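Side-chain contacts in oxidoreductase, iron/ascorbate family (Shewanella oneidensis, PDB 3ON7), which probably catalyses iron(II)-dependent conversion of 2-oxoglutarate to ethene, and its oxidation to succinate coupled to cleavage of L-arginine to guanidine: residues R42-W47 / P184-P189; A49-E54 / L152-Y157; F70-S75 / T82-K87; Y90-Y93 / R97-D100; V233-G238 / K243-L248. All coordinates share one frame; numbering follows the deposited sequence. Where two conformers were deposited one is given.

Interaction 1 of 5, residues R42-W47 / P184-P189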
# COMPACT_ATOMS: atom_id res chain seq x y z
N ARG B 42 -33.19 -11.59 8.33
CA ARG B 42 -32.77 -11.03 9.62
C ARG B 42 -31.54 -10.12 9.39
O ARG B 42 -31.42 -9.04 9.99
CB ARG B 42 -32.48 -12.16 10.63
CG ARG B 42 -33.25 -12.07 11.96
CD ARG B 42 -33.64 -13.44 12.56
NE ARG B 42 -32.48 -14.25 12.97
CZ ARG B 42 -32.19 -15.49 12.54
NH1 ARG B 42 -32.98 -16.14 11.68
NH2 ARG B 42 -31.10 -16.10 13.00
N ILE B 43 -30.64 -10.57 8.52
CA ILE B 43 -29.44 -9.82 8.16
C ILE B 43 -29.77 -8.54 7.38
O ILE B 43 -29.23 -7.48 7.70
CB ILE B 43 -28.44 -10.74 7.41
CG1 ILE B 43 -27.73 -11.64 8.43
CG2 ILE B 43 -27.38 -9.95 6.64
CD1 ILE B 43 -27.07 -12.84 7.82
N TYR B 44 -30.64 -8.62 6.38
CA TYR B 44 -31.07 -7.43 5.64
C TYR B 44 -31.63 -6.40 6.61
O TYR B 44 -31.28 -5.21 6.54
CB TYR B 44 -32.17 -7.77 4.63
CG TYR B 44 -31.69 -8.09 3.24
CD1 TYR B 44 -30.86 -9.17 3.00
CD2 TYR B 44 -32.09 -7.33 2.16
CE1 TYR B 44 -30.44 -9.49 1.72
CE2 TYR B 44 -31.66 -7.64 0.87
CZ TYR B 44 -30.83 -8.71 0.66
OH TYR B 44 -30.40 -9.02 -0.61
N THR B 45 -32.46 -6.87 7.54
CA THR B 45 -33.12 -6.00 8.49
C THR B 45 -32.14 -5.29 9.40
O THR B 45 -32.20 -4.08 9.54
CB THR B 45 -34.20 -6.75 9.31
OG1 THR B 45 -35.23 -7.19 8.42
CG2 THR B 45 -34.81 -5.86 10.38
N GLU B 46 -31.23 -6.02 10.03
CA GLU B 46 -30.39 -5.38 11.04
C GLU B 46 -29.25 -4.56 10.44
O GLU B 46 -28.77 -3.61 11.07
CB GLU B 46 -29.92 -6.36 12.13
CG GLU B 46 -29.11 -7.55 11.68
CD GLU B 46 -28.90 -8.58 12.79
OE1 GLU B 46 -29.56 -8.46 13.85
OE2 GLU B 46 -28.08 -9.50 12.60
N TRP B 47 -28.85 -4.87 9.21
CA TRP B 47 -27.83 -4.07 8.54
C TRP B 47 -28.44 -2.81 7.96
O TRP B 47 -27.83 -1.74 8.02
CB TRP B 47 -27.09 -4.88 7.47
CG TRP B 47 -26.06 -5.71 8.13
CD1 TRP B 47 -26.20 -6.97 8.61
CD2 TRP B 47 -24.72 -5.32 8.42
NE1 TRP B 47 -25.03 -7.40 9.18
CE2 TRP B 47 -24.10 -6.40 9.07
CE3 TRP B 47 -23.98 -4.17 8.19
CZ2 TRP B 47 -22.78 -6.37 9.48
CZ3 TRP B 47 -22.67 -4.13 8.62
CH2 TRP B 47 -22.09 -5.22 9.25
N PRO B 184 -27.16 -13.62 -2.78
CA PRO B 184 -28.59 -13.74 -2.66
C PRO B 184 -29.27 -12.54 -3.29
O PRO B 184 -28.75 -11.42 -3.21
CB PRO B 184 -28.84 -13.70 -1.15
CG PRO B 184 -27.53 -13.78 -0.51
CD PRO B 184 -26.55 -13.28 -1.48
N THR B 185 -30.42 -12.77 -3.91
CA THR B 185 -31.19 -11.68 -4.49
C THR B 185 -32.46 -11.41 -3.67
O THR B 185 -32.80 -12.23 -2.80
CB THR B 185 -31.56 -12.00 -5.90
OG1 THR B 185 -32.37 -13.18 -5.91
CG2 THR B 185 -30.33 -12.21 -6.74
N ALA B 186 -33.14 -10.30 -3.94
CA ALA B 186 -34.33 -9.87 -3.16
C ALA B 186 -35.39 -9.17 -4.01
O ALA B 186 -35.93 -8.12 -3.61
CB ALA B 186 -33.91 -8.99 -1.98
N ASN B 187 -35.70 -9.76 -5.16
CA ASN B 187 -36.78 -9.32 -6.05
C ASN B 187 -36.66 -7.88 -6.56
O ASN B 187 -37.64 -7.19 -6.76
CB ASN B 187 -38.13 -9.57 -5.38
CG ASN B 187 -39.27 -9.72 -6.39
OD1 ASN B 187 -39.13 -10.34 -7.44
ND2 ASN B 187 -40.42 -9.14 -6.06
N GLU B 188 -35.43 -7.45 -6.79
CA GLU B 188 -35.14 -6.14 -7.38
C GLU B 188 -34.50 -6.39 -8.74
O GLU B 188 -33.30 -6.68 -8.81
CB GLU B 188 -34.18 -5.36 -6.47
CG GLU B 188 -34.72 -5.09 -5.06
CD GLU B 188 -33.68 -5.26 -3.94
OE1 GLU B 188 -32.68 -6.00 -4.14
OE2 GLU B 188 -33.89 -4.67 -2.86
N PRO B 189 -35.29 -6.31 -9.82
CA PRO B 189 -34.69 -6.62 -11.13
C PRO B 189 -33.64 -5.59 -11.57
O PRO B 189 -33.74 -4.42 -11.22
CB PRO B 189 -35.90 -6.68 -12.09
CG PRO B 189 -37.06 -6.06 -11.34
CD PRO B 189 -36.74 -6.08 -9.87
O HOH W 1 -27.79 -10.02 -1.18
O HOH W 2 -30.67 -7.22 -2.54
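Tyr44 reaches out from helix 37-51 to the loop after strand 180-184, where it meets Pro184 and Ala186 and gathers two waters. The strand belongs to the jelly-roll (double-stranded beta-helix) core expected of an iron/2-oxoglutarate oxygenase, and the helix packs against the large sheet of that core. The contact is a clear example of a phenol spanning a gap too wide for a direct bond. At Pro184, where the strand ends, the backbone carbonyl stands 3.9 Å from Tyr44 OH across the gap. A water fills the interval by donating to both oxygens, at 2.9 Å from Tyr44 OH and 2.6 Å from Pro184 O. Thr185 faces the other way, and its hydroxyl bonds to the backbone oxygen of Asp206. Ala186 points its methyl back toward the helix: CB lies obliquely beside the phenol, 3.8 Å from Tyr44 OH and about as far from the ring carbon CE2, one bond from CZ. This small methyl is the main apolar partner that the loop offers, while Ile246 and Leu248 of strand 245-252 add further packing round the tyrosine. Glu188 completes the walk. A second water lies in the plane of the Tyr44 ring, accepts from Tyr44 OH at 2.7 Å, and donates a hydrogen bond to Glu188 OE1 at 2.8 Å, so that the hydroxyl accepts from one water and donates to the other.

Interaction 2 of 5, residues A49-E54 / L152-Y157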
# COMPACT_ATOMS: atom_id res chain seq x y z
N ALA B 49 -30.79 -1.29 9.43
CA ALA B 49 -30.78 -0.54 10.69
C ALA B 49 -29.42 0.10 10.99
O ALA B 49 -29.33 1.27 11.34
CB ALA B 49 -31.20 -1.46 11.84
N PHE B 50 -28.37 -0.69 10.85
CA PHE B 50 -27.00 -0.19 11.04
C PHE B 50 -26.72 1.04 10.20
O PHE B 50 -26.21 2.02 10.72
CB PHE B 50 -25.99 -1.29 10.71
CG PHE B 50 -24.58 -0.81 10.68
CD1 PHE B 50 -23.87 -0.63 11.85
CD2 PHE B 50 -23.96 -0.54 9.47
CE1 PHE B 50 -22.56 -0.19 11.82
CE2 PHE B 50 -22.65 -0.09 9.43
CZ PHE B 50 -21.96 0.09 10.60
N PHE B 51 -27.04 0.98 8.91
CA PHE B 51 -26.77 2.10 7.99
C PHE B 51 -27.69 3.28 8.20
O PHE B 51 -27.36 4.40 7.81
CB PHE B 51 -26.90 1.66 6.53
CG PHE B 51 -25.85 0.70 6.08
CD1 PHE B 51 -24.54 1.10 5.97
CD2 PHE B 51 -26.17 -0.60 5.78
CE1 PHE B 51 -23.58 0.22 5.54
CE2 PHE B 51 -25.21 -1.49 5.38
CZ PHE B 51 -23.91 -1.09 5.26
N ASN B 52 -28.84 3.04 8.84
CA ASN B 52 -29.81 4.10 9.10
C ASN B 52 -29.53 4.94 10.36
O ASN B 52 -30.31 5.83 10.67
CB ASN B 52 -31.24 3.52 9.11
CG ASN B 52 -31.78 3.28 7.72
OD1 ASN B 52 -31.15 3.66 6.74
ND2 ASN B 52 -32.96 2.67 7.62
N SER B 53 -28.43 4.64 11.07
CA SER B 53 -27.99 5.34 12.29
C SER B 53 -26.68 6.08 12.05
O SER B 53 -25.88 5.65 11.22
CB SER B 53 -27.70 4.30 13.38
OG SER B 53 -26.54 3.51 13.09
N GLU B 54 -26.41 7.13 12.82
CA GLU B 54 -25.10 7.78 12.71
C GLU B 54 -24.06 7.06 13.60
O GLU B 54 -22.85 7.35 13.54
CB GLU B 54 -25.19 9.31 12.96
CG GLU B 54 -25.99 10.13 11.84
CD GLU B 54 -25.64 9.77 10.35
OE1 GLU B 54 -24.53 10.14 9.86
OE2 GLU B 54 -26.48 9.12 9.66
N LEU B 152 -16.82 -10.55 2.58
CA LEU B 152 -18.27 -10.35 2.55
C LEU B 152 -18.49 -8.84 2.62
O LEU B 152 -18.14 -8.21 3.60
CB LEU B 152 -18.93 -11.10 3.71
CG LEU B 152 -20.43 -10.95 3.93
CD1 LEU B 152 -21.22 -11.16 2.66
CD2 LEU B 152 -20.89 -11.91 5.03
N ARG B 153 -18.99 -8.28 1.53
CA ARG B 153 -19.13 -6.86 1.29
C ARG B 153 -20.63 -6.60 1.44
O ARG B 153 -21.44 -7.21 0.75
CB ARG B 153 -18.62 -6.61 -0.13
CG ARG B 153 -18.57 -5.19 -0.63
CD ARG B 153 -17.71 -5.03 -1.93
NE ARG B 153 -17.17 -3.67 -1.98
CZ ARG B 153 -17.42 -2.74 -2.90
NH1 ARG B 153 -18.17 -2.96 -3.97
NH2 ARG B 153 -16.86 -1.55 -2.75
N ILE B 154 -21.01 -5.74 2.38
CA ILE B 154 -22.42 -5.40 2.58
C ILE B 154 -22.64 -4.02 1.99
O ILE B 154 -22.12 -3.04 2.51
CB ILE B 154 -22.79 -5.46 4.07
CG1 ILE B 154 -22.39 -6.83 4.61
CG2 ILE B 154 -24.32 -5.16 4.31
CD1 ILE B 154 -22.79 -7.12 6.02
N LEU B 155 -23.38 -3.97 0.87
CA LEU B 155 -23.60 -2.73 0.12
C LEU B 155 -24.93 -2.10 0.48
O LEU B 155 -25.94 -2.80 0.61
CB LEU B 155 -23.57 -3.00 -1.38
CG LEU B 155 -22.16 -3.09 -1.98
CD1 LEU B 155 -21.73 -1.75 -2.50
CD2 LEU B 155 -21.16 -3.60 -0.95
N HIS B 156 -24.94 -0.77 0.64
CA HIS B 156 -26.17 -0.02 0.87
C HIS B 156 -26.26 1.19 -0.05
O HIS B 156 -25.44 2.09 0.04
CB HIS B 156 -26.31 0.44 2.31
CG HIS B 156 -27.52 1.30 2.55
ND1 HIS B 156 -27.45 2.54 3.15
CD2 HIS B 156 -28.82 1.10 2.25
CE1 HIS B 156 -28.66 3.06 3.22
NE2 HIS B 156 -29.51 2.21 2.68
N TYR B 157 -27.26 1.18 -0.93
CA TYR B 157 -27.61 2.33 -1.73
C TYR B 157 -28.70 3.08 -1.03
O TYR B 157 -29.84 2.62 -0.99
CB TYR B 157 -28.13 1.89 -3.09
CG TYR B 157 -27.11 1.18 -3.92
CD1 TYR B 157 -26.91 -0.19 -3.80
CD2 TYR B 157 -26.34 1.89 -4.84
CE1 TYR B 157 -25.97 -0.84 -4.57
CE2 TYR B 157 -25.39 1.25 -5.60
CZ TYR B 157 -25.20 -0.11 -5.47
OH TYR B 157 -24.27 -0.72 -6.25
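Phe51 and His156 lay their rings almost parallel, with planes at 20°, yet the rings are displaced so far that little of one lies over the other, their centroids being 5.1 Å apart. What sits over the phenylalanine is the stem of the histidine: His156 CB makes a CH-pi contact 3.7 Å from the centroid of the Phe51 ring. In turn, the Phe51 stem lies beside the imidazole, His156 ND1 being 3.5 Å from Phe51 CB. A chi1 of 175° carries the imidazole away from the His156 amide, so that it extends back along the phenylalanine towards the helix. Here the last turn of helix 37-51 docks on strand 151-157 of the large jelly-roll sheet, with Phe51 as the wedge between them. Phe50 CD2 covers the opposite face of the Phe51 ring, and Ile154 CG2 abuts the edge in plane, 3.9 Å from Phe51 CE2. An alanine in place of Phe51 is likely to open a gap between helix and strand, depriving His156 CB and Ile154 CG2 of the ring they pack on. The imidazole has polar anchors as well: ND1 is bonded to Glu88 and NE2 to Ser244, which together fix its rotation.

Interaction 3 of 5, residues F70-S75 / T82-K87; sequences FPASIS and TVKDIK
Ser75 holds OG in the cleft between its own backbone N and carbonyl carbon (chi1 48°), which places it 3.7 Å from Val83 CB on the face that these two residues share. On the flank formed by Ile74, Lys84 swings CG to the far side from its amide (chi1 -176°) and lies alongside the isoleucine, Lys84 CD being 4.1 Å from Ile74 CG1. The other branch, Ile74 CG2, runs beside Thr82 CB and points the same way. These side chains flank a small beta hairpin, strands 75-76 and 82-83, in which Ser75 and Val83 form a hydrogen-bonded pair. Ser75 N donates to Val83 O at 3.1 Å, and Val83 N returns a bond to Ser75 O at 2.9 Å. Beyond the pair a water replaces the direct bond, accepting from Asp85 N and donating to Ser73 O. Ala72 meets the partner segment with its methyl alone, CB lying 3.4 Å from Asp85 O and nearly as close to Lys87 O. The Asp85 carboxylate is held by three partners: Lys87 NZ meets OD2 on the syn side in a salt bridge of 3.0 Å, Ile86 N meets OD1 on the anti side, and Arg263 of a neighbouring subunit pairs with the same OD1.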
# COMPACT_ATOMS: atom_id res chain seq x y z
N PHE B 70 -17.48 2.00 5.18
CA PHE B 70 -17.10 2.96 4.13
C PHE B 70 -18.26 3.89 3.83
O PHE B 70 -19.19 3.50 3.14
CB PHE B 70 -16.73 2.20 2.83
CG PHE B 70 -15.42 1.49 2.91
CD1 PHE B 70 -15.33 0.23 3.49
CD2 PHE B 70 -14.26 2.08 2.43
CE1 PHE B 70 -14.09 -0.45 3.57
CE2 PHE B 70 -13.03 1.42 2.51
CZ PHE B 70 -12.93 0.16 3.08
N PRO B 71 -18.19 5.14 4.33
CA PRO B 71 -19.29 6.06 4.04
C PRO B 71 -19.18 6.62 2.64
O PRO B 71 -18.13 6.49 2.02
CB PRO B 71 -19.09 7.19 5.06
CG PRO B 71 -17.62 7.17 5.33
CD PRO B 71 -17.17 5.75 5.20
N ALA B 72 -20.27 7.20 2.15
CA ALA B 72 -20.25 8.00 0.92
C ALA B 72 -19.88 9.42 1.38
O ALA B 72 -20.75 10.26 1.55
CB ALA B 72 -21.63 8.00 0.22
N SER B 73 -18.60 9.66 1.58
CA SER B 73 -18.15 10.97 2.04
C SER B 73 -18.51 12.03 1.02
O SER B 73 -18.44 11.78 -0.19
CB SER B 73 -16.65 10.95 2.25
OG SER B 73 -16.27 9.78 2.93
N ILE B 74 -18.92 13.20 1.51
CA ILE B 74 -19.20 14.37 0.67
C ILE B 74 -17.93 15.22 0.66
O ILE B 74 -17.36 15.50 1.73
CB ILE B 74 -20.35 15.27 1.23
CG1 ILE B 74 -21.60 14.45 1.61
CG2 ILE B 74 -20.72 16.37 0.24
CD1 ILE B 74 -21.70 14.14 3.12
N SER B 75 -17.46 15.61 -0.51
CA SER B 75 -16.40 16.61 -0.57
C SER B 75 -16.82 17.72 -1.51
O SER B 75 -17.68 17.52 -2.36
CB SER B 75 -15.06 15.99 -0.98
OG SER B 75 -15.22 15.17 -2.11
N THR B 82 -20.01 19.12 -5.54
CA THR B 82 -19.77 18.10 -4.53
C THR B 82 -19.49 16.74 -5.20
O THR B 82 -20.04 16.44 -6.25
CB THR B 82 -20.99 17.94 -3.59
OG1 THR B 82 -21.96 17.11 -4.23
CG2 THR B 82 -21.63 19.30 -3.24
N VAL B 83 -18.64 15.92 -4.58
CA VAL B 83 -18.41 14.56 -5.02
C VAL B 83 -18.92 13.62 -3.94
O VAL B 83 -18.58 13.76 -2.79
CB VAL B 83 -16.91 14.30 -5.33
CG1 VAL B 83 -16.63 12.81 -5.51
CG2 VAL B 83 -16.50 15.09 -6.56
N LYS B 84 -19.75 12.65 -4.33
CA LYS B 84 -20.43 11.76 -3.40
C LYS B 84 -20.93 10.52 -4.13
O LYS B 84 -21.75 10.63 -5.04
CB LYS B 84 -21.61 12.49 -2.74
CG LYS B 84 -22.36 11.71 -1.66
CD LYS B 84 -23.67 12.43 -1.30
CE LYS B 84 -24.83 11.46 -1.09
NZ LYS B 84 -26.19 12.11 -1.09
N ASP B 85 -20.46 9.34 -3.73
CA ASP B 85 -20.88 8.11 -4.36
C ASP B 85 -22.33 7.84 -3.94
O ASP B 85 -22.82 8.44 -2.97
CB ASP B 85 -19.96 6.95 -3.97
CG ASP B 85 -19.98 5.81 -5.00
OD1 ASP B 85 -20.80 5.83 -5.92
OD2 ASP B 85 -19.14 4.89 -4.88
N ILE B 86 -23.00 6.96 -4.68
CA ILE B 86 -24.41 6.63 -4.45
C ILE B 86 -24.58 5.40 -3.55
O ILE B 86 -25.67 4.85 -3.44
CB ILE B 86 -25.18 6.40 -5.79
CG1 ILE B 86 -24.58 5.21 -6.57
CG2 ILE B 86 -25.18 7.66 -6.61
CD1 ILE B 86 -25.45 4.73 -7.73
N LYS B 87 -23.49 4.98 -2.91
CA LYS B 87 -23.50 3.83 -2.03
C LYS B 87 -22.50 3.99 -0.88
O LYS B 87 -21.50 4.70 -1.02
CB LYS B 87 -23.19 2.54 -2.81
CG LYS B 87 -21.74 2.41 -3.30
CD LYS B 87 -21.51 1.08 -4.03
CE LYS B 87 -20.17 1.00 -4.77
NZ LYS B 87 -19.96 2.10 -5.77
O HOH W 3 -18.81 9.35 -1.46

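Interaction 4 of 5, residues Y90-Y93 / R97-D100; sequences YHVY and RIPD
Tyr90 and Arg97 are joined by a hydrogen bond in which Tyr90 OH donates to Arg97 O at 2.7 Å. The carbonyl oxygen lies at the edge of the phenol, near the ring plane, but the hydroxyl approaches well above the carbonyl plane, 58° out of it. A water gives the same oxygen a second bond, standing 2.9 Å from Arg97 O. That water also donates to His91 O and accepts from Tyr93 N at 3.1 Å, so three backbone groups are tied together through one molecule. Segment 90-93 takes in the end of strand 88-92 of the large jelly-roll sheet, and 97-100 lies in the loop that leads on to helix 103-126, which the polar network closes back on the strand. Apolar contacts supply the rest. The side chain of Tyr90 leaves opposite its amide nitrogen (chi1 -161°) and extends to Pro99, whose CD rests obliquely 3.9 Å from Tyr90 CZ. Val92 and Ile98 cross at about a right angle, Val92 CG1 touching Ile98 CD1 at 3.8 Å. The same methyl, Ile98 CD1, lies 3.7 Å from Tyr93 O. A phenylalanine in place of Tyr90 would probably deprive Arg97 O of its phenol donor, leaving that oxygen, in this contact, with the water as its remaining partner. Trp47 also meets the Tyr90 ring edge-to-face, while Phe59 packs against both Tyr90 and Pro99.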
# COMPACT_ATOMS: atom_id res chain seq x y z
N TYR B 90 -19.91 -1.86 4.01
CA TYR B 90 -19.15 -2.41 5.10
C TYR B 90 -18.43 -3.67 4.61
O TYR B 90 -19.06 -4.56 4.01
CB TYR B 90 -20.08 -2.77 6.25
CG TYR B 90 -19.39 -2.92 7.57
CD1 TYR B 90 -18.52 -3.99 7.80
CD2 TYR B 90 -19.59 -2.00 8.58
CE1 TYR B 90 -17.87 -4.11 9.01
CE2 TYR B 90 -18.91 -2.12 9.77
CZ TYR B 90 -18.08 -3.18 10.00
OH TYR B 90 -17.43 -3.29 11.20
N HIS B 91 -17.14 -3.77 4.91
CA HIS B 91 -16.33 -4.94 4.56
C HIS B 91 -16.17 -5.82 5.78
O HIS B 91 -15.52 -5.44 6.78
CB HIS B 91 -14.97 -4.50 4.05
CG HIS B 91 -14.95 -4.13 2.61
ND1 HIS B 91 -13.77 -4.00 1.89
CD2 HIS B 91 -15.95 -3.91 1.73
CE1 HIS B 91 -14.06 -3.73 0.63
NE2 HIS B 91 -15.37 -3.64 0.51
N VAL B 92 -16.79 -6.99 5.70
CA VAL B 92 -16.75 -7.96 6.78
C VAL B 92 -15.74 -9.07 6.47
O VAL B 92 -15.84 -9.73 5.42
CB VAL B 92 -18.13 -8.64 6.97
CG1 VAL B 92 -18.03 -9.77 8.03
CG2 VAL B 92 -19.20 -7.62 7.35
N TYR B 93 -14.82 -9.29 7.41
CA TYR B 93 -13.96 -10.47 7.43
C TYR B 93 -14.05 -11.14 8.80
O TYR B 93 -14.17 -10.46 9.80
CB TYR B 93 -12.48 -10.09 7.23
CG TYR B 93 -12.14 -9.40 5.94
CD1 TYR B 93 -11.80 -10.14 4.81
CD2 TYR B 93 -12.15 -8.02 5.85
CE1 TYR B 93 -11.48 -9.52 3.62
CE2 TYR B 93 -11.82 -7.38 4.68
CZ TYR B 93 -11.49 -8.13 3.57
OH TYR B 93 -11.17 -7.49 2.40
N ARG B 97 -13.05 -6.12 11.91
CA ARG B 97 -13.93 -5.43 12.82
C ARG B 97 -15.37 -5.61 12.43
O ARG B 97 -15.74 -5.38 11.30
CB ARG B 97 -13.63 -3.95 12.84
CG ARG B 97 -14.14 -3.36 14.12
CD ARG B 97 -13.86 -1.96 14.17
NE ARG B 97 -14.46 -1.33 15.32
CZ ARG B 97 -14.49 -0.01 15.47
NH1 ARG B 97 -13.96 0.78 14.53
NH2 ARG B 97 -15.06 0.51 16.56
N ILE B 98 -16.18 -6.00 13.41
CA ILE B 98 -17.61 -6.19 13.22
C ILE B 98 -18.32 -5.66 14.48
O ILE B 98 -17.87 -5.92 15.58
CB ILE B 98 -17.95 -7.69 13.04
CG1 ILE B 98 -17.05 -8.31 11.96
CG2 ILE B 98 -19.41 -7.84 12.64
CD1 ILE B 98 -17.25 -9.76 11.76
N PRO B 99 -19.41 -4.91 14.32
CA PRO B 99 -20.11 -4.44 15.51
C PRO B 99 -20.67 -5.61 16.31
O PRO B 99 -21.20 -6.55 15.71
CB PRO B 99 -21.27 -3.60 14.94
CG PRO B 99 -20.86 -3.26 13.58
CD PRO B 99 -20.05 -4.44 13.09
N ASP B 100 -20.52 -5.56 17.63
CA ASP B 100 -20.92 -6.66 18.50
C ASP B 100 -22.32 -7.17 18.23
O ASP B 100 -22.53 -8.39 18.19
CB ASP B 100 -20.84 -6.27 19.99
CG ASP B 100 -19.41 -6.24 20.52
OD1 ASP B 100 -18.55 -6.98 19.99
OD2 ASP B 100 -19.15 -5.48 21.48
O HOH W 4 -14.53 -6.66 8.95

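Interaction 5 of 5, residues V233-G238 / K243-L248; sequences VINPEG and KSRISL
Arg245 and Val233 approach from opposite directions, Val233 CG1 lying 3.8 Å from Arg245 NH1. The valine methyl sits in the plane of the guanidinium, at its edge. The torsions of both side chains produce this meeting. Arg245 starts out with CG trans to the amide (chi1 -176°), continues extended through CD, and then bends at chi3 (-59°), which turns the guanidinium across the space between the strands. Val233 has a matching first torsion for CG1 (chi1 179°), sending that branch to the arginine. The backbones stay far apart, Val233 CA being 11.8 Å from Ser247 CA, as befits two strands in opposing sheets of a jelly roll: 231-234 in the smaller sheet and 245-252 in the larger. Arg245, Ile246 and Ser247 match the Arg-X-Ser motif that in relatives binds the distal carboxylate of 2-oxoglutarate, and a glycerol about 3 Å from the Arg245 side chain is consistent with a pocket here. His174, Asp176 and His231, near Val233 but not touching it, could form the iron site of this family. Asn235 brings OD1 only to 4.4 Å from Arg245 NH2, obliquely. Its amide is committed elsewhere, OD1 accepting from Arg170 NE and ND2 donating to Gly167 O. Arg170 also stands close to Arg245, which would suit an anion-binding pocket, while Glu188 forms a long, weak ion pair with Arg245 NE.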
# COMPACT_ATOMS: atom_id res chain seq x y z
N VAL B 233 -25.48 -3.78 -13.01
CA VAL B 233 -26.83 -3.62 -12.46
C VAL B 233 -27.43 -2.35 -13.06
O VAL B 233 -26.89 -1.25 -12.86
CB VAL B 233 -26.85 -3.57 -10.90
CG1 VAL B 233 -28.28 -3.36 -10.38
CG2 VAL B 233 -26.25 -4.82 -10.32
N ILE B 234 -28.54 -2.49 -13.79
CA ILE B 234 -29.26 -1.31 -14.32
C ILE B 234 -30.42 -0.98 -13.38
O ILE B 234 -30.77 -1.80 -12.54
CB ILE B 234 -29.73 -1.49 -15.79
CG1 ILE B 234 -30.77 -2.61 -15.95
CG2 ILE B 234 -28.56 -1.73 -16.69
CD1 ILE B 234 -31.52 -2.59 -17.29
N ASN B 235 -30.96 0.22 -13.51
CA ASN B 235 -32.20 0.64 -12.81
C ASN B 235 -33.30 0.69 -13.85
O ASN B 235 -33.47 1.70 -14.53
CB ASN B 235 -32.06 2.02 -12.14
CG ASN B 235 -31.13 2.02 -10.94
OD1 ASN B 235 -31.18 1.11 -10.13
ND2 ASN B 235 -30.26 3.02 -10.85
N PRO B 236 -34.02 -0.42 -14.02
CA PRO B 236 -35.01 -0.46 -15.09
C PRO B 236 -36.20 0.41 -14.76
O PRO B 236 -36.37 0.81 -13.62
CB PRO B 236 -35.39 -1.95 -15.17
CG PRO B 236 -35.06 -2.51 -13.86
CD PRO B 236 -33.92 -1.71 -13.31
N GLU B 237 -37.00 0.73 -15.78
CA GLU B 237 -38.15 1.59 -15.64
C GLU B 237 -39.04 1.02 -14.54
O GLU B 237 -39.31 -0.16 -14.52
CB GLU B 237 -38.88 1.68 -16.99
CG GLU B 237 -40.14 2.52 -17.01
CD GLU B 237 -39.93 3.97 -16.59
OE1 GLU B 237 -38.93 4.59 -17.02
OE2 GLU B 237 -40.79 4.48 -15.82
N GLY B 238 -39.41 1.87 -13.59
CA GLY B 238 -40.20 1.43 -12.44
C GLY B 238 -39.45 1.39 -11.11
O GLY B 238 -40.06 1.45 -10.06
N LYS B 243 -36.33 4.15 -2.37
CA LYS B 243 -36.10 2.95 -1.55
C LYS B 243 -34.63 2.60 -1.41
O LYS B 243 -33.87 2.68 -2.38
CB LYS B 243 -36.84 1.74 -2.13
CG LYS B 243 -38.32 1.95 -2.31
CD LYS B 243 -38.99 2.48 -1.04
CE LYS B 243 -40.51 2.47 -1.14
NZ LYS B 243 -41.12 2.59 0.23
N SER B 244 -34.24 2.21 -0.20
CA SER B 244 -32.92 1.68 0.08
C SER B 244 -32.76 0.33 -0.61
O SER B 244 -33.74 -0.40 -0.81
CB SER B 244 -32.71 1.46 1.57
OG SER B 244 -32.39 2.65 2.27
N ARG B 245 -31.54 -0.01 -0.98
CA ARG B 245 -31.22 -1.37 -1.40
C ARG B 245 -30.01 -1.89 -0.65
O ARG B 245 -28.97 -1.23 -0.60
CB ARG B 245 -30.95 -1.44 -2.90
CG ARG B 245 -30.72 -2.87 -3.39
CD ARG B 245 -30.62 -2.95 -4.90
NE ARG B 245 -31.81 -2.46 -5.58
CZ ARG B 245 -31.90 -2.27 -6.89
NH1 ARG B 245 -30.87 -2.56 -7.67
NH2 ARG B 245 -33.02 -1.80 -7.43
N ILE B 246 -30.16 -3.06 -0.06
CA ILE B 246 -29.09 -3.76 0.64
C ILE B 246 -28.76 -4.96 -0.23
O ILE B 246 -29.67 -5.54 -0.83
CB ILE B 246 -29.54 -4.23 2.04
CG1 ILE B 246 -29.76 -3.02 2.96
CG2 ILE B 246 -28.56 -5.23 2.65
CD1 ILE B 246 -28.49 -2.43 3.55
N SER B 247 -27.48 -5.28 -0.36
CA SER B 247 -27.05 -6.54 -1.00
C SER B 247 -25.78 -7.10 -0.33
O SER B 247 -25.02 -6.35 0.28
CB SER B 247 -26.84 -6.35 -2.50
OG SER B 247 -25.76 -5.49 -2.73
N LEU B 248 -25.57 -8.41 -0.45
CA LEU B 248 -24.58 -9.13 0.35
C LEU B 248 -23.61 -10.01 -0.49
O LEU B 248 -23.41 -11.17 -0.19
CB LEU B 248 -25.30 -10.02 1.36
CG LEU B 248 -26.37 -9.36 2.22
CD1 LEU B 248 -27.20 -10.44 2.90
CD2 LEU B 248 -25.75 -8.43 3.24

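The five contacts illustrate how chemistry follows place in the fold. Interactions 2 and 4 are buried and meet on neighbouring strands of the large sheet, 151-157 and 88-92; the first relies on ring and methyl packing, the second adds a hydroxyl bond and a bridging water. Interaction 1 shares helix 37-51 with interaction 2 but is only partly buried and works through waters. Interaction 5, near the surface of the chain, spans the two jelly-roll sheets with a single light touch, and its strand 245-252 borders both interaction 1 and interaction 2. Interaction 3, the most backbone-driven, forms an outlying arm that, like interaction 4, touches a second subunit.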